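Local coordinates for protein HD superfamily hydrolase (Clostridium acetobutylicum ATCC 824, PDB 3CCG) that probably hydrolyses diadenosine tetraphosphate symmetrically to two ADP, using a pair of iron ions held in an HD-domain active site, at residues K7-L12 with K19-S24; T42-I47 with D102-N107; L50-A55 with I128-E133. All coordinates share one frame; numbering follows the deposited sequence.

Contact 1 (K7-L12 with K19-S24). With FE (Fe (III) ion), chain C.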
ATOM      1  N   LYS A   7     -20.991 -33.674   5.169  1.00 16.77           N
ATOM      2  CA  LYS A   7     -21.280 -33.226   3.789  1.00 17.12           C
ATOM      3  C   LYS A   7     -20.208 -32.215   3.373  1.00 17.93           C
ATOM      4  O   LYS A   7     -19.649 -32.290   2.262  1.00 18.10           O
ATOM      5  CB  LYS A   7     -22.650 -32.636   3.656  1.00 16.06           C
ATOM      6  CG  LYS A   7     -23.014 -32.279   2.246  1.00 21.43           C
ATOM      7  CD  LYS A   7     -24.503 -32.013   2.097  1.00 24.03           C
ATOM      8  CE  LYS A   7     -24.887 -31.751   0.642  1.00 32.79           C
ATOM      9  NZ  LYS A   7     -26.367 -31.573   0.489  1.00 36.45           N
ATOM     10  N   ILE A   8     -19.871 -31.322   4.299  1.00 15.46           N
ATOM     11  CA  ILE A   8     -18.818 -30.332   4.049  1.00 15.28           C
ATOM     12  C   ILE A   8     -17.480 -30.989   3.784  1.00 16.31           C
ATOM     13  O   ILE A   8     -16.750 -30.629   2.833  1.00 15.69           O
ATOM     14  CB  ILE A   8     -18.700 -29.360   5.246  1.00 13.75           C
ATOM     15  CG1 ILE A   8     -19.936 -28.504   5.325  1.00 17.80           C
ATOM     16  CG2 ILE A   8     -17.484 -28.464   5.074  1.00 18.43           C
ATOM     17  CD1 ILE A   8     -20.086 -27.741   6.656  1.00 18.79           C
ATOM     18  N   THR A   9     -17.107 -31.967   4.592  1.00 14.51           N
ATOM     19  CA  THR A   9     -15.822 -32.615   4.405  1.00 14.92           C
ATOM     20  C   THR A   9     -15.791 -33.343   3.049  1.00 17.09           C
ATOM     21  O   THR A   9     -14.759 -33.342   2.382  1.00 16.87           O
ATOM     22  CB  THR A   9     -15.374 -33.510   5.587  1.00 20.82           C
ATOM     23  OG1 THR A   9     -16.388 -34.480   5.816  1.00 23.45           O
ATOM     24  CG2 THR A   9     -15.156 -32.656   6.842  1.00 19.63           C
ATOM     25  N   ASP A  10     -16.904 -33.960   2.662  0.50 17.07           N
ATOM     26  CA  ASP A  10     -16.992 -34.634   1.369  0.50 17.86           C
ATOM     27  C   ASP A  10     -16.735 -33.632   0.256  0.50 17.18           C
ATOM     28  O   ASP A  10     -15.947 -33.866  -0.680  0.50 17.66           O
ATOM     29  CB  ASP A  10     -18.378 -35.259   1.175  0.50 19.09           C
ATOM     30  CG  ASP A  10     -18.561 -36.566   1.932  0.50 20.41           C
ATOM     31  OD1 ASP A  10     -17.573 -37.112   2.460  0.50 23.04           O
ATOM     32  OD2 ASP A  10     -19.707 -37.045   1.968  0.50 19.89           O
ATOM     33  N   TYR A  11     -17.420 -32.506   0.368  1.00 16.62           N
ATOM     34  CA  TYR A  11     -17.314 -31.441  -0.635  1.00 17.44           C
ATOM     35  C   TYR A  11     -15.910 -30.920  -0.722  1.00 16.96           C
ATOM     36  O   TYR A  11     -15.381 -30.704  -1.824  1.00 17.43           O
ATOM     37  CB  TYR A  11     -18.254 -30.332  -0.257  1.00 16.70           C
ATOM     38  CG  TYR A  11     -18.241 -29.060  -1.102  1.00 21.33           C
ATOM     39  CD1 TYR A  11     -18.996 -28.964  -2.269  1.00 22.59           C
ATOM     40  CD2 TYR A  11     -17.609 -27.922  -0.645  1.00 26.34           C
ATOM     41  CE1 TYR A  11     -19.022 -27.813  -3.000  1.00 23.93           C
ATOM     42  CE2 TYR A  11     -17.635 -26.754  -1.371  1.00 27.03           C
ATOM     43  CZ  TYR A  11     -18.363 -26.703  -2.538  1.00 26.93           C
ATOM     44  OH  TYR A  11     -18.406 -25.534  -3.269  1.00 27.62           O
ATOM     45  N   LEU A  12     -15.278 -30.669   0.416  1.00 14.97           N
ATOM     46  CA  LEU A  12     -13.902 -30.136   0.424  1.00 14.94           C
ATOM     47  C   LEU A  12     -12.898 -31.125  -0.111  1.00 15.49           C
ATOM     48  O   LEU A  12     -11.992 -30.754  -0.871  1.00 18.75           O
ATOM     49  CB  LEU A  12     -13.499 -29.630   1.831  1.00 14.75           C
ATOM     50  CG  LEU A  12     -14.292 -28.452   2.391  1.00 16.20           C
ATOM     51  CD1 LEU A  12     -13.910 -28.212   3.843  1.00 17.20           C
ATOM     52  CD2 LEU A  12     -14.134 -27.175   1.525  1.00 14.23           C
ATOM     53  N   LYS A  19      -4.018 -32.933  -0.532  1.00 19.60           N
ATOM     54  CA  LYS A  19      -3.054 -32.081   0.134  1.00 22.20           C
ATOM     55  C   LYS A  19      -3.733 -30.822   0.709  1.00 20.55           C
ATOM     56  O   LYS A  19      -3.549 -30.484   1.900  1.00 20.54           O
ATOM     57  CB  LYS A  19      -1.955 -31.716  -0.839  1.00 22.48           C
ATOM     58  CG  LYS A  19      -0.719 -31.130  -0.230  1.00 31.77           C
ATOM     59  N   ARG A  20      -4.539 -30.159  -0.124  1.00 20.72           N
ATOM     60  CA  ARG A  20      -5.171 -28.880   0.284  1.00 18.29           C
ATOM     61  C   ARG A  20      -6.283 -29.140   1.323  1.00 18.89           C
ATOM     62  O   ARG A  20      -6.527 -28.293   2.201  1.00 19.46           O
ATOM     63  CB  ARG A  20      -5.642 -28.114  -0.923  1.00 18.78           C
ATOM     64  CG  ARG A  20      -6.140 -26.698  -0.644  1.00 23.68           C
ATOM     65  CD  ARG A  20      -5.064 -25.795  -0.074  1.00 31.87           C
ATOM     66  NE  ARG A  20      -4.108 -25.379  -1.092  1.00 30.82           N
ATOM     67  CZ  ARG A  20      -3.198 -24.442  -0.876  1.00 32.00           C
ATOM     68  NH1 ARG A  20      -3.170 -23.837   0.294  1.00 32.65           N
ATOM     69  NH2 ARG A  20      -2.354 -24.107  -1.825  1.00 35.11           N
ATOM     70  N   TYR A  21      -6.946 -30.305   1.254  1.00 18.22           N
ATOM     71  CA  TYR A  21      -7.921 -30.696   2.256  1.00 17.89           C
ATOM     72  C   TYR A  21      -7.222 -30.912   3.600  1.00 18.23           C
ATOM     73  O   TYR A  21      -7.665 -30.421   4.646  1.00 19.02           O
ATOM     74  CB  TYR A  21      -8.710 -31.950   1.848  1.00 19.29           C
ATOM     75  CG  TYR A  21      -9.603 -32.475   2.937  1.00 21.67           C
ATOM     76  CD1 TYR A  21     -10.752 -31.812   3.296  1.00 21.83           C
ATOM     77  CD2 TYR A  21      -9.297 -33.653   3.619  1.00 23.54           C
ATOM     78  CE1 TYR A  21     -11.570 -32.279   4.300  1.00 22.42           C
ATOM     79  CE2 TYR A  21     -10.105 -34.112   4.623  1.00 25.06           C
ATOM     80  CZ  TYR A  21     -11.231 -33.429   4.958  1.00 25.16           C
ATOM     81  OH  TYR A  21     -12.050 -33.868   5.947  1.00 28.47           O
ATOM     82  N   LYS A  22      -6.080 -31.592   3.569  1.00 19.20           N
ATOM     83  CA  LYS A  22      -5.309 -31.781   4.807  1.00 20.28           C
ATOM     84  C   LYS A  22      -4.894 -30.428   5.401  1.00 20.54           C
ATOM     85  O   LYS A  22      -4.991 -30.240   6.608  1.00 21.85           O
ATOM     86  CB  LYS A  22      -4.090 -32.696   4.602  1.00 22.74           C
ATOM     87  CG  LYS A  22      -3.287 -32.952   5.878  1.00 26.84           C
ATOM     88  N   HIS A  23      -4.419 -29.511   4.554  1.00 21.74           N
ATOM     89  CA  HIS A  23      -4.091 -28.106   4.969  1.00 19.99           C
ATOM     90  C   HIS A  23      -5.276 -27.500   5.701  1.00 15.97           C
ATOM     91  O   HIS A  23      -5.132 -26.897   6.757  1.00 17.95           O
ATOM     92  CB  HIS A  23      -3.646 -27.206   3.759  1.00 21.32           C
ATOM     93  CG  HIS A  23      -3.794 -25.700   3.942  1.00 20.00           C
ATOM     94  ND1 HIS A  23      -2.934 -24.920   4.697  1.00 22.21           N
ATOM     95  CD2 HIS A  23      -4.637 -24.822   3.324  1.00 24.61           C
ATOM     96  CE1 HIS A  23      -3.309 -23.647   4.618  1.00 26.68           C
ATOM     97  NE2 HIS A  23      -4.335 -23.555   3.778  1.00 21.49           N
ATOM     98  N   SER A  24      -6.456 -27.674   5.114  1.00 15.49           N
ATOM     99  CA  SER A  24      -7.686 -27.093   5.686  1.00 14.72           C
ATOM    100  C   SER A  24      -8.007 -27.669   7.051  1.00 16.03           C
ATOM    101  O   SER A  24      -8.427 -26.940   7.950  1.00 13.35           O
ATOM    102  CB  SER A  24      -8.850 -27.266   4.739  1.00 14.26           C
ATOM    103  OG  SER A  24      -8.610 -26.627   3.464  1.00 15.19           O
TER
HETATM  104 FE    FE C 191      -5.162 -21.516   3.213  0.75 18.91          FE
HETATM  105  O   HOH W   1      -5.689 -19.921   2.883  1.00 13.67           O

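Contact 2 (T42-I47 with D102-N107)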
ATOM      1  N   THR A  42     -15.440 -21.585  19.765  1.00 16.16           N
ATOM      2  CA  THR A  42     -14.674 -22.634  19.122  1.00 17.45           C
ATOM      3  C   THR A  42     -15.312 -23.150  17.837  1.00 15.17           C
ATOM      4  O   THR A  42     -14.580 -23.547  16.928  1.00 15.16           O
ATOM      5  CB  THR A  42     -14.330 -23.836  20.106  1.00 24.76           C
ATOM      6  OG1 THR A  42     -15.447 -24.632  20.265  1.00 27.01           O
ATOM      7  CG2 THR A  42     -13.950 -23.412  21.475  1.00 20.71           C
ATOM      8  N   GLU A  43     -16.628 -23.149  17.766  1.00 15.55           N
ATOM      9  CA  GLU A  43     -17.297 -23.676  16.578  1.00 14.90           C
ATOM     10  C   GLU A  43     -17.191 -22.666  15.425  1.00 13.93           C
ATOM     11  O   GLU A  43     -17.047 -23.068  14.284  1.00 14.48           O
ATOM     12  CB  GLU A  43     -18.745 -24.089  16.860  1.00 19.32           C
ATOM     13  CG  GLU A  43     -19.264 -25.092  15.830  1.00 20.61           C
ATOM     14  CD  GLU A  43     -18.561 -26.481  15.813  1.00 33.37           C
ATOM     15  OE1 GLU A  43     -17.696 -26.782  16.687  1.00 28.09           O
ATOM     16  OE2 GLU A  43     -18.899 -27.284  14.901  1.00 35.56           O
ATOM     17  N   LYS A  44     -17.279 -21.380  15.723  1.00 14.15           N
ATOM     18  CA  LYS A  44     -17.013 -20.364  14.672  1.00 15.43           C
ATOM     19  C   LYS A  44     -15.599 -20.567  14.101  1.00 12.96           C
ATOM     20  O   LYS A  44     -15.379 -20.493  12.863  1.00 12.45           O
ATOM     21  CB  LYS A  44     -17.174 -18.942  15.214  1.00 14.39           C
ATOM     22  CG  LYS A  44     -18.626 -18.522  15.365  1.00 17.79           C
ATOM     23  CD  LYS A  44     -18.886 -17.202  16.107  1.00 26.06           C
ATOM     24  CE  LYS A  44     -18.239 -15.988  15.527  1.00 29.71           C
ATOM     25  NZ  LYS A  44     -18.554 -14.656  16.252  1.00 21.26           N
ATOM     26  N   ALA A  45     -14.619 -20.781  14.990  1.00 12.54           N
ATOM     27  CA  ALA A  45     -13.249 -20.995  14.589  1.00 13.32           C
ATOM     28  C   ALA A  45     -13.142 -22.268  13.747  1.00 12.93           C
ATOM     29  O   ALA A  45     -12.493 -22.316  12.697  1.00 12.21           O
ATOM     30  CB  ALA A  45     -12.326 -21.076  15.784  1.00 15.67           C
ATOM     31  N   ARG A  46     -13.738 -23.351  14.231  0.50 11.67           N
ATOM     32  CA  ARG A  46     -13.696 -24.644  13.500  0.50 10.09           C
ATOM     33  C   ARG A  46     -14.312 -24.551  12.089  0.50 10.26           C
ATOM     34  O   ARG A  46     -13.751 -25.068  11.114  0.50 10.28           O
ATOM     35  CB  ARG A  46     -14.415 -25.755  14.311  0.50 11.56           C
ATOM     36  CG  ARG A  46     -14.398 -27.180  13.658  0.50 11.98           C
ATOM     37  CD  ARG A  46     -15.297 -28.212  14.387  0.50 11.12           C
ATOM     38  NE  ARG A  46     -15.061 -28.103  15.818  0.50 12.95           N
ATOM     39  CZ  ARG A  46     -13.990 -28.590  16.432  0.50 13.07           C
ATOM     40  NH1 ARG A  46     -13.094 -29.265  15.741  0.50 14.92           N
ATOM     41  NH2 ARG A  46     -13.828 -28.430  17.738  0.50 19.13           N
ATOM     42  N   ILE A  47     -15.484 -23.949  11.962  1.00 13.22           N
ATOM     43  CA  ILE A  47     -16.125 -23.900  10.626  1.00 14.11           C
ATOM     44  C   ILE A  47     -15.390 -22.927   9.704  1.00 14.02           C
ATOM     45  O   ILE A  47     -15.151 -23.241   8.561  1.00 13.73           O
ATOM     46  CB  ILE A  47     -17.602 -23.567  10.692  1.00 15.65           C
ATOM     47  CG1 ILE A  47     -18.367 -24.598  11.509  1.00 24.59           C
ATOM     48  CG2 ILE A  47     -18.274 -23.481   9.264  1.00 17.10           C
ATOM     49  CD1 ILE A  47     -19.712 -24.043  11.971  1.00 38.73           C
ATOM     50  N   ASP A 102     -23.417 -17.027   9.489  1.00 16.03           N
ATOM     51  CA  ASP A 102     -22.774 -16.233  10.507  1.00 14.24           C
ATOM     52  C   ASP A 102     -21.875 -15.179   9.882  1.00 14.55           C
ATOM     53  O   ASP A 102     -20.936 -15.482   9.151  1.00 14.35           O
ATOM     54  CB  ASP A 102     -21.988 -17.061  11.500  1.00 14.09           C
ATOM     55  CG  ASP A 102     -21.425 -16.236  12.583  1.00 19.41           C
ATOM     56  OD1 ASP A 102     -20.360 -15.622  12.440  1.00 15.89           O
ATOM     57  OD2 ASP A 102     -22.059 -16.231  13.648  1.00 23.50           O
ATOM     58  N   GLU A 103     -22.180 -13.922  10.193  0.70 15.92           N
ATOM     59  CA  GLU A 103     -21.476 -12.801   9.554  0.70 16.50           C
ATOM     60  C   GLU A 103     -19.977 -12.793   9.822  0.70 14.17           C
ATOM     61  O   GLU A 103     -19.168 -12.477   8.916  0.70 14.98           O
ATOM     62  CB  GLU A 103     -22.087 -11.454   9.966  0.70 17.29           C
ATOM     63  CG  GLU A 103     -21.313 -10.280   9.437  0.70 25.06           C
ATOM     64  N   ASP A 104     -19.595 -13.124  11.049  1.00 13.31           N
ATOM     65  CA  ASP A 104     -18.188 -13.117  11.465  1.00 12.17           C
ATOM     66  C   ASP A 104     -17.445 -14.225  10.703  1.00 13.04           C
ATOM     67  O   ASP A 104     -16.369 -13.994  10.174  1.00 12.30           O
ATOM     68  CB  ASP A 104     -18.097 -13.340  12.975  1.00 12.53           C
ATOM     69  CG  ASP A 104     -16.792 -12.950  13.575  1.00 15.84           C
ATOM     70  OD1 ASP A 104     -15.946 -12.247  12.945  1.00 15.01           O
ATOM     71  OD2 ASP A 104     -16.583 -13.328  14.752  1.00 16.68           O
ATOM     72  N   VAL A 105     -18.012 -15.424  10.661  1.00 12.03           N
ATOM     73  CA  VAL A 105     -17.406 -16.530   9.876  1.00 11.19           C
ATOM     74  C   VAL A 105     -17.237 -16.106   8.444  1.00 12.28           C
ATOM     75  O   VAL A 105     -16.166 -16.310   7.864  1.00  9.93           O
ATOM     76  CB  VAL A 105     -18.244 -17.783   9.960  1.00  9.31           C
ATOM     77  CG1 VAL A 105     -17.832 -18.887   8.960  1.00 10.66           C
ATOM     78  CG2 VAL A 105     -18.227 -18.334  11.395  1.00 14.01           C
ATOM     79  N   LEU A 106     -18.259 -15.530   7.843  1.00 10.92           N
ATOM     80  CA  LEU A 106     -18.146 -15.145   6.436  1.00 11.34           C
ATOM     81  C   LEU A 106     -17.024 -14.095   6.255  1.00 10.13           C
ATOM     82  O   LEU A 106     -16.261 -14.170   5.277  1.00 10.60           O
ATOM     83  CB  LEU A 106     -19.497 -14.642   5.923  1.00 11.51           C
ATOM     84  CG  LEU A 106     -20.584 -15.692   5.889  1.00 11.80           C
ATOM     85  CD1 LEU A 106     -21.924 -14.996   5.505  1.00 14.64           C
ATOM     86  CD2 LEU A 106     -20.246 -16.854   4.950  1.00 13.38           C
ATOM     87  N   ASN A 107     -16.944 -13.101   7.139  1.00 11.28           N
ATOM     88  CA  ASN A 107     -15.862 -12.125   7.047  1.00 10.61           C
ATOM     89  C   ASN A 107     -14.467 -12.795   7.172  1.00 10.00           C
ATOM     90  O   ASN A 107     -13.504 -12.444   6.463  1.00 10.63           O
ATOM     91  CB  ASN A 107     -15.954 -11.034   8.127  1.00 12.16           C
ATOM     92  CG  ASN A 107     -17.062 -10.045   7.846  1.00 12.78           C
ATOM     93  OD1 ASN A 107     -17.455  -9.849   6.697  1.00 15.74           O
ATOM     94  ND2 ASN A 107     -17.594  -9.426   8.916  1.00 13.70           N
TER
HETATM   95  O   HOH W   2     -21.255 -14.390  15.273  1.00 26.38           O

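Contact 3 (L50-A55 with I128-E133). With FE (Fe (III) ion), chain C; FE (Fe (III) ion), chain B.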
ATOM      1  N   LEU A  50     -12.172 -24.624   8.691  1.00 12.54           N
ATOM      2  CA  LEU A  50     -12.414 -25.734   7.805  1.00 12.57           C
ATOM      3  C   LEU A  50     -12.715 -25.293   6.363  1.00 11.58           C
ATOM      4  O   LEU A  50     -12.182 -25.894   5.425  1.00 13.34           O
ATOM      5  CB  LEU A  50     -13.560 -26.602   8.326  1.00 13.67           C
ATOM      6  CG  LEU A  50     -13.922 -27.865   7.504  1.00 14.62           C
ATOM      7  CD1 LEU A  50     -12.732 -28.811   7.359  1.00 19.62           C
ATOM      8  CD2 LEU A  50     -15.141 -28.535   8.133  1.00 18.91           C
ATOM      9  N   VAL A  51     -13.555 -24.275   6.209  1.00 13.02           N
ATOM     10  CA  VAL A  51     -14.052 -23.926   4.874  1.00 12.90           C
ATOM     11  C   VAL A  51     -13.376 -22.730   4.223  1.00 13.54           C
ATOM     12  O   VAL A  51     -13.676 -22.397   3.079  1.00 12.66           O
ATOM     13  CB  VAL A  51     -15.569 -23.705   4.891  1.00 14.82           C
ATOM     14  CG1 VAL A  51     -16.296 -24.891   5.582  1.00 13.68           C
ATOM     15  CG2 VAL A  51     -15.927 -22.431   5.569  1.00 16.79           C
ATOM     16  N   HIS A  52     -12.372 -22.172   4.868  1.00 12.98           N
ATOM     17  CA  HIS A  52     -11.789 -20.891   4.420  1.00 12.86           C
ATOM     18  C   HIS A  52     -11.279 -20.978   2.979  1.00 11.14           C
ATOM     19  O   HIS A  52     -11.327 -19.951   2.277  1.00 10.93           O
ATOM     20  CB  HIS A  52     -10.664 -20.411   5.336  1.00 14.11           C
ATOM     21  CG  HIS A  52      -9.370 -21.102   5.106  1.00 13.92           C
ATOM     22  ND1 HIS A  52      -9.076 -22.395   5.522  1.00 13.50           N
ATOM     23  CD2 HIS A  52      -8.273 -20.678   4.448  1.00 12.88           C
ATOM     24  CE1 HIS A  52      -7.853 -22.704   5.142  1.00 12.90           C
ATOM     25  NE2 HIS A  52      -7.346 -21.689   4.466  1.00 14.46           N
ATOM     26  N   ASP A  53     -10.784 -22.138   2.559  1.00 11.54           N
ATOM     27  CA  ASP A  53     -10.154 -22.284   1.235  1.00 10.36           C
ATOM     28  C   ASP A  53     -11.127 -23.024   0.287  1.00 11.86           C
ATOM     29  O   ASP A  53     -10.680 -23.607  -0.685  1.00 10.84           O
ATOM     30  CB  ASP A  53      -8.778 -22.992   1.276  1.00 11.74           C
ATOM     31  CG  ASP A  53      -7.632 -22.065   1.208  1.00 13.44           C
ATOM     32  OD1 ASP A  53      -7.772 -20.855   1.000  1.00 12.14           O
ATOM     33  OD2 ASP A  53      -6.495 -22.554   1.394  1.00 17.52           O
ATOM     34  N   CYS A  54     -12.418 -23.020   0.566  1.00 11.97           N
ATOM     35  CA  CYS A  54     -13.352 -23.782  -0.252  1.00 10.77           C
ATOM     36  C   CYS A  54     -13.317 -23.422  -1.777  1.00 11.98           C
ATOM     37  O   CYS A  54     -13.725 -24.249  -2.653  1.00 11.86           O
ATOM     38  CB  CYS A  54     -14.779 -23.785   0.346  1.00 11.38           C
ATOM     39  SG  CYS A  54     -15.614 -22.215   0.297  1.00 12.66           S
ATOM     40  N   ALA A  55     -12.903 -22.189  -2.101  1.00 10.72           N
ATOM     41  CA  ALA A  55     -12.850 -21.704  -3.501  1.00 11.26           C
ATOM     42  C   ALA A  55     -11.426 -21.689  -4.035  1.00 11.76           C
ATOM     43  O   ALA A  55     -11.193 -21.245  -5.132  1.00 12.44           O
ATOM     44  CB  ALA A  55     -13.426 -20.300  -3.617  1.00 10.55           C
ATOM     45  N   ILE A 128      -4.152 -15.805  10.539  1.00 11.32           N
ATOM     46  CA  ILE A 128      -2.849 -16.284  11.000  1.00 13.30           C
ATOM     47  C   ILE A 128      -2.744 -17.808  11.002  1.00 13.12           C
ATOM     48  O   ILE A 128      -1.675 -18.373  10.748  1.00 13.43           O
ATOM     49  CB  ILE A 128      -2.497 -15.663  12.377  1.00 12.83           C
ATOM     50  CG1 ILE A 128      -0.970 -15.582  12.521  1.00 18.41           C
ATOM     51  CG2 ILE A 128      -3.175 -16.386  13.503  1.00 17.39           C
ATOM     52  CD1 ILE A 128      -0.314 -14.485  11.617  1.00 16.95           C
ATOM     53  N   ALA A 129      -3.878 -18.463  11.226  1.00 14.26           N
ATOM     54  CA  ALA A 129      -3.895 -19.936  11.238  1.00 11.96           C
ATOM     55  C   ALA A 129      -3.412 -20.501   9.940  1.00 12.68           C
ATOM     56  O   ALA A 129      -2.695 -21.512   9.926  1.00 14.11           O
ATOM     57  CB  ALA A 129      -5.312 -20.478  11.554  1.00 12.54           C
ATOM     58  N   ASP A 130      -3.715 -19.807   8.843  1.00 14.25           N
ATOM     59  CA  ASP A 130      -3.263 -20.267   7.549  1.00 16.26           C
ATOM     60  C   ASP A 130      -1.709 -20.368   7.460  1.00 17.13           C
ATOM     61  O   ASP A 130      -1.162 -21.299   6.877  1.00 20.31           O
ATOM     62  CB  ASP A 130      -3.816 -19.320   6.487  1.00 19.20           C
ATOM     63  CG  ASP A 130      -3.673 -19.876   5.102  1.00 28.58           C
ATOM     64  OD1 ASP A 130      -3.928 -21.063   4.929  1.00 28.76           O
ATOM     65  OD2 ASP A 130      -3.371 -19.097   4.186  1.00 32.93           O
ATOM     66  N   TYR A 131      -1.037 -19.407   8.080  1.00 15.33           N
ATOM     67  CA  TYR A 131       0.433 -19.325   8.139  1.00 18.24           C
ATOM     68  C   TYR A 131       1.108 -20.267   9.129  1.00 19.60           C
ATOM     69  O   TYR A 131       2.215 -20.710   8.907  1.00 22.22           O
ATOM     70  CB  TYR A 131       0.862 -17.879   8.479  1.00 19.35           C
ATOM     71  CG  TYR A 131       0.670 -16.929   7.334  1.00 21.48           C
ATOM     72  CD1 TYR A 131      -0.549 -16.285   7.116  1.00 20.62           C
ATOM     73  CD2 TYR A 131       1.692 -16.707   6.434  1.00 27.31           C
ATOM     74  CE1 TYR A 131      -0.723 -15.437   6.026  1.00 31.34           C
ATOM     75  CE2 TYR A 131       1.516 -15.885   5.347  1.00 27.92           C
ATOM     76  CZ  TYR A 131       0.316 -15.242   5.151  1.00 33.44           C
ATOM     77  OH  TYR A 131       0.178 -14.409   4.045  1.00 31.99           O
ATOM     78  N   ILE A 132       0.453 -20.549  10.240  1.00 15.45           N
ATOM     79  CA  ILE A 132       1.120 -21.290  11.301  1.00 18.40           C
ATOM     80  C   ILE A 132       0.624 -22.738  11.543  1.00 18.37           C
ATOM     81  O   ILE A 132       1.093 -23.397  12.487  1.00 18.73           O
ATOM     82  CB  ILE A 132       1.032 -20.478  12.633  1.00 18.45           C
ATOM     83  CG1 ILE A 132      -0.400 -20.367  13.147  1.00 17.70           C
ATOM     84  CG2 ILE A 132       1.689 -19.068  12.480  1.00 17.75           C
ATOM     85  CD1 ILE A 132      -0.568 -19.905  14.563  1.00 18.70           C
ATOM     86  N   GLU A 133      -0.325 -23.213  10.723  1.00 18.35           N
ATOM     87  CA  GLU A 133      -0.864 -24.569  10.857  1.00 19.98           C
ATOM     88  C   GLU A 133       0.312 -25.526  10.741  1.00 19.45           C
ATOM     89  O   GLU A 133       1.297 -25.236  10.051  1.00 19.67           O
ATOM     90  CB  GLU A 133      -2.030 -24.863   9.895  1.00 18.31           C
ATOM     91  CG  GLU A 133      -1.689 -24.770   8.442  1.00 18.21           C
ATOM     92  CD  GLU A 133      -1.367 -26.117   7.826  1.00 24.32           C
ATOM     93  OE1 GLU A 133      -1.298 -27.119   8.603  1.00 21.31           O
ATOM     94  OE2 GLU A 133      -1.198 -26.158   6.566  1.00 25.15           O
TER
HETATM   95 FE    FE C 191      -5.162 -21.516   3.213  0.75 18.91          FE
HETATM   96 FE    FE B 190      -6.382 -19.188   1.103  0.75 12.81          FE
HETATM   97  O   HOH W   1      -5.689 -19.921   2.883  1.00 13.67           O
HETATM   98  O   HOH W   3      -4.948 -17.661   1.181  1.00 14.84           O

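Contact 1 (K7-L12 with K19-S24)
Tyr21 reaches Leu12 and Thr9 because a chi1 of 173° sets its ring opposite the backbone N, beside the carbonyl carbon; on the other segment the backbone itself directs Leu12 CB at the tyrosine, and a chi1 of -64° sets CG anti to the carbonyl carbon. Leu12 CB comes to the edge of the ring, near its plane, 3.8 Å from Tyr21 CD1. At the far end Tyr21 OH lies 3.4 Å from Thr9 CB and nearly as close to the methyl CG2, the two side chains meeting at a slant. Thr9 OG1 is engaged with Asp6 O one turn earlier, which leaves the carbon side of the threonine to the phenol. The CA atoms of Leu12 and Tyr21 are 6.3 Å apart, much less than nine residues would span in a straight helix, so helix 5-38 must bend sharply between the two segments. On 19-24, Ser24 OG and Ser24 N reach Arg20 O from opposite faces of its carbonyl plane, each at 3.0 Å. From this same segment His23 NE2 binds iron at 2.3 Å, and His23 ND1 is hydrogen-bonded to Glu133 OE2, which fixes the rotation of the imidazole. The contact itself is van der Waals: a ring edge against Leu12 CB and the phenol oxygen against threonine carbons, with no salt bridge between the segments.

Contact 2 (T42-I47 with D102-N107)
The carboxylates of Asp104 and Asp102 lie round the end of Lys44, Asp104 bonded to NZ and Asp102 near CD and CE, and in each of them a lone pair turned away from the sister oxygen is put to use. On Asp104 the anti lone pair of OD2 takes Lys44 NZ at 2.8 Å in a salt bridge; on Asp102 the anti lone pair of OD1 takes the backbone N of Val105 at 3.0 Å in a nearly straight bond (167°). The latter is an N-cap: Asp102 stands immediately before helix 103-110, which packs here against helix 42-51 in the all-helical HD-domain fold. A third flat group, the guanidinium of Arg46, has Glu43 CD in plane at its edge in one of its two conformers.

Lys44 carries the contact. Its chain turns about the CG-CD bond (chi3 58°), and the extended last torsion then carries NZ to Asp104; it crosses both aspartates at about a right angle. Lower down, its CG rests 4.0 Å from Val105 CG2, an apolar patch beneath the charged tip that Leu122 of helix 121-132 also touches. Asp104 is gripped through both oxygens, because OD1 is hydrogen-bonded to Ser120 OG. Lys44 NZ and Asp102 OD1 are 4.3 Å apart, too far for a salt bridge, yet the lysine charge may still favour the ionised cap. Water 2 joins the lysine to the other oxygen of Asp102, accepting from Lys44 NZ at 2.9 Å and donating to Asp102 OD2 at 2.6 Å.

Contact 3 (L50-A55 with I128-E133)
His52 and Asp130 meet through a shared iron. The chain C ion is bound by Asp130 OD1 at 2.2 Å, together with His52 NE2 and Asp53 OD2, and His23 also coordinates it. Asp53 bridges: its OD1 binds the second iron, of chain B, at 2.2 Å, beside His86 and His112. An oxygen modelled as water 1 lies between the two ions, unusually close to the chain C iron, so its nature is uncertain; water 3 is a ligand of the second ion.

Direct packing is slight. Asp130 OD1 approaches His52 NE2 obliquely, at 3.5 Å, with ring and carboxylate planes 65° apart. Asp53 CB lies over one face of the imidazole, toward its rim, while the iron sits in plane at the ring edge.

Among polar contacts, His52 ND1 is hydrogen-bonded to Gly49 O, which sets the rotation of the ring and leaves NE2 for the metal. Asp53 OD2 and Asp130 OD1 stand 4.6 Å apart, a pair of like charges that the iron they both bind probably offsets.

The ligands come from a type I turn, Val51 to Cys54, and from helix 121-132: the His-Asp doublet and distant aspartate of the HD-domain metal site.

Along the chain contact 1 closes within helix 5-38 before the other two open, whereas contacts 2 and 3 interleave: helix 42-51 enters both, and the following helices 103-110 and 121-132 supply their second halves. The centres of contacts 1 and 3 are about 11 Å apart, and the two touch around the chain C iron, which takes ligands from both, and share water 1. Contact 2 lies off the site, about 12 Å from contact 3 and 17 Å from contact 1, centre to centre. It joins the start of helix 42-51 to that of helix 103-110, while the turn Val51 to Cys54 carries metal ligands. Residues far apart in sequence thus converge on one metal centre.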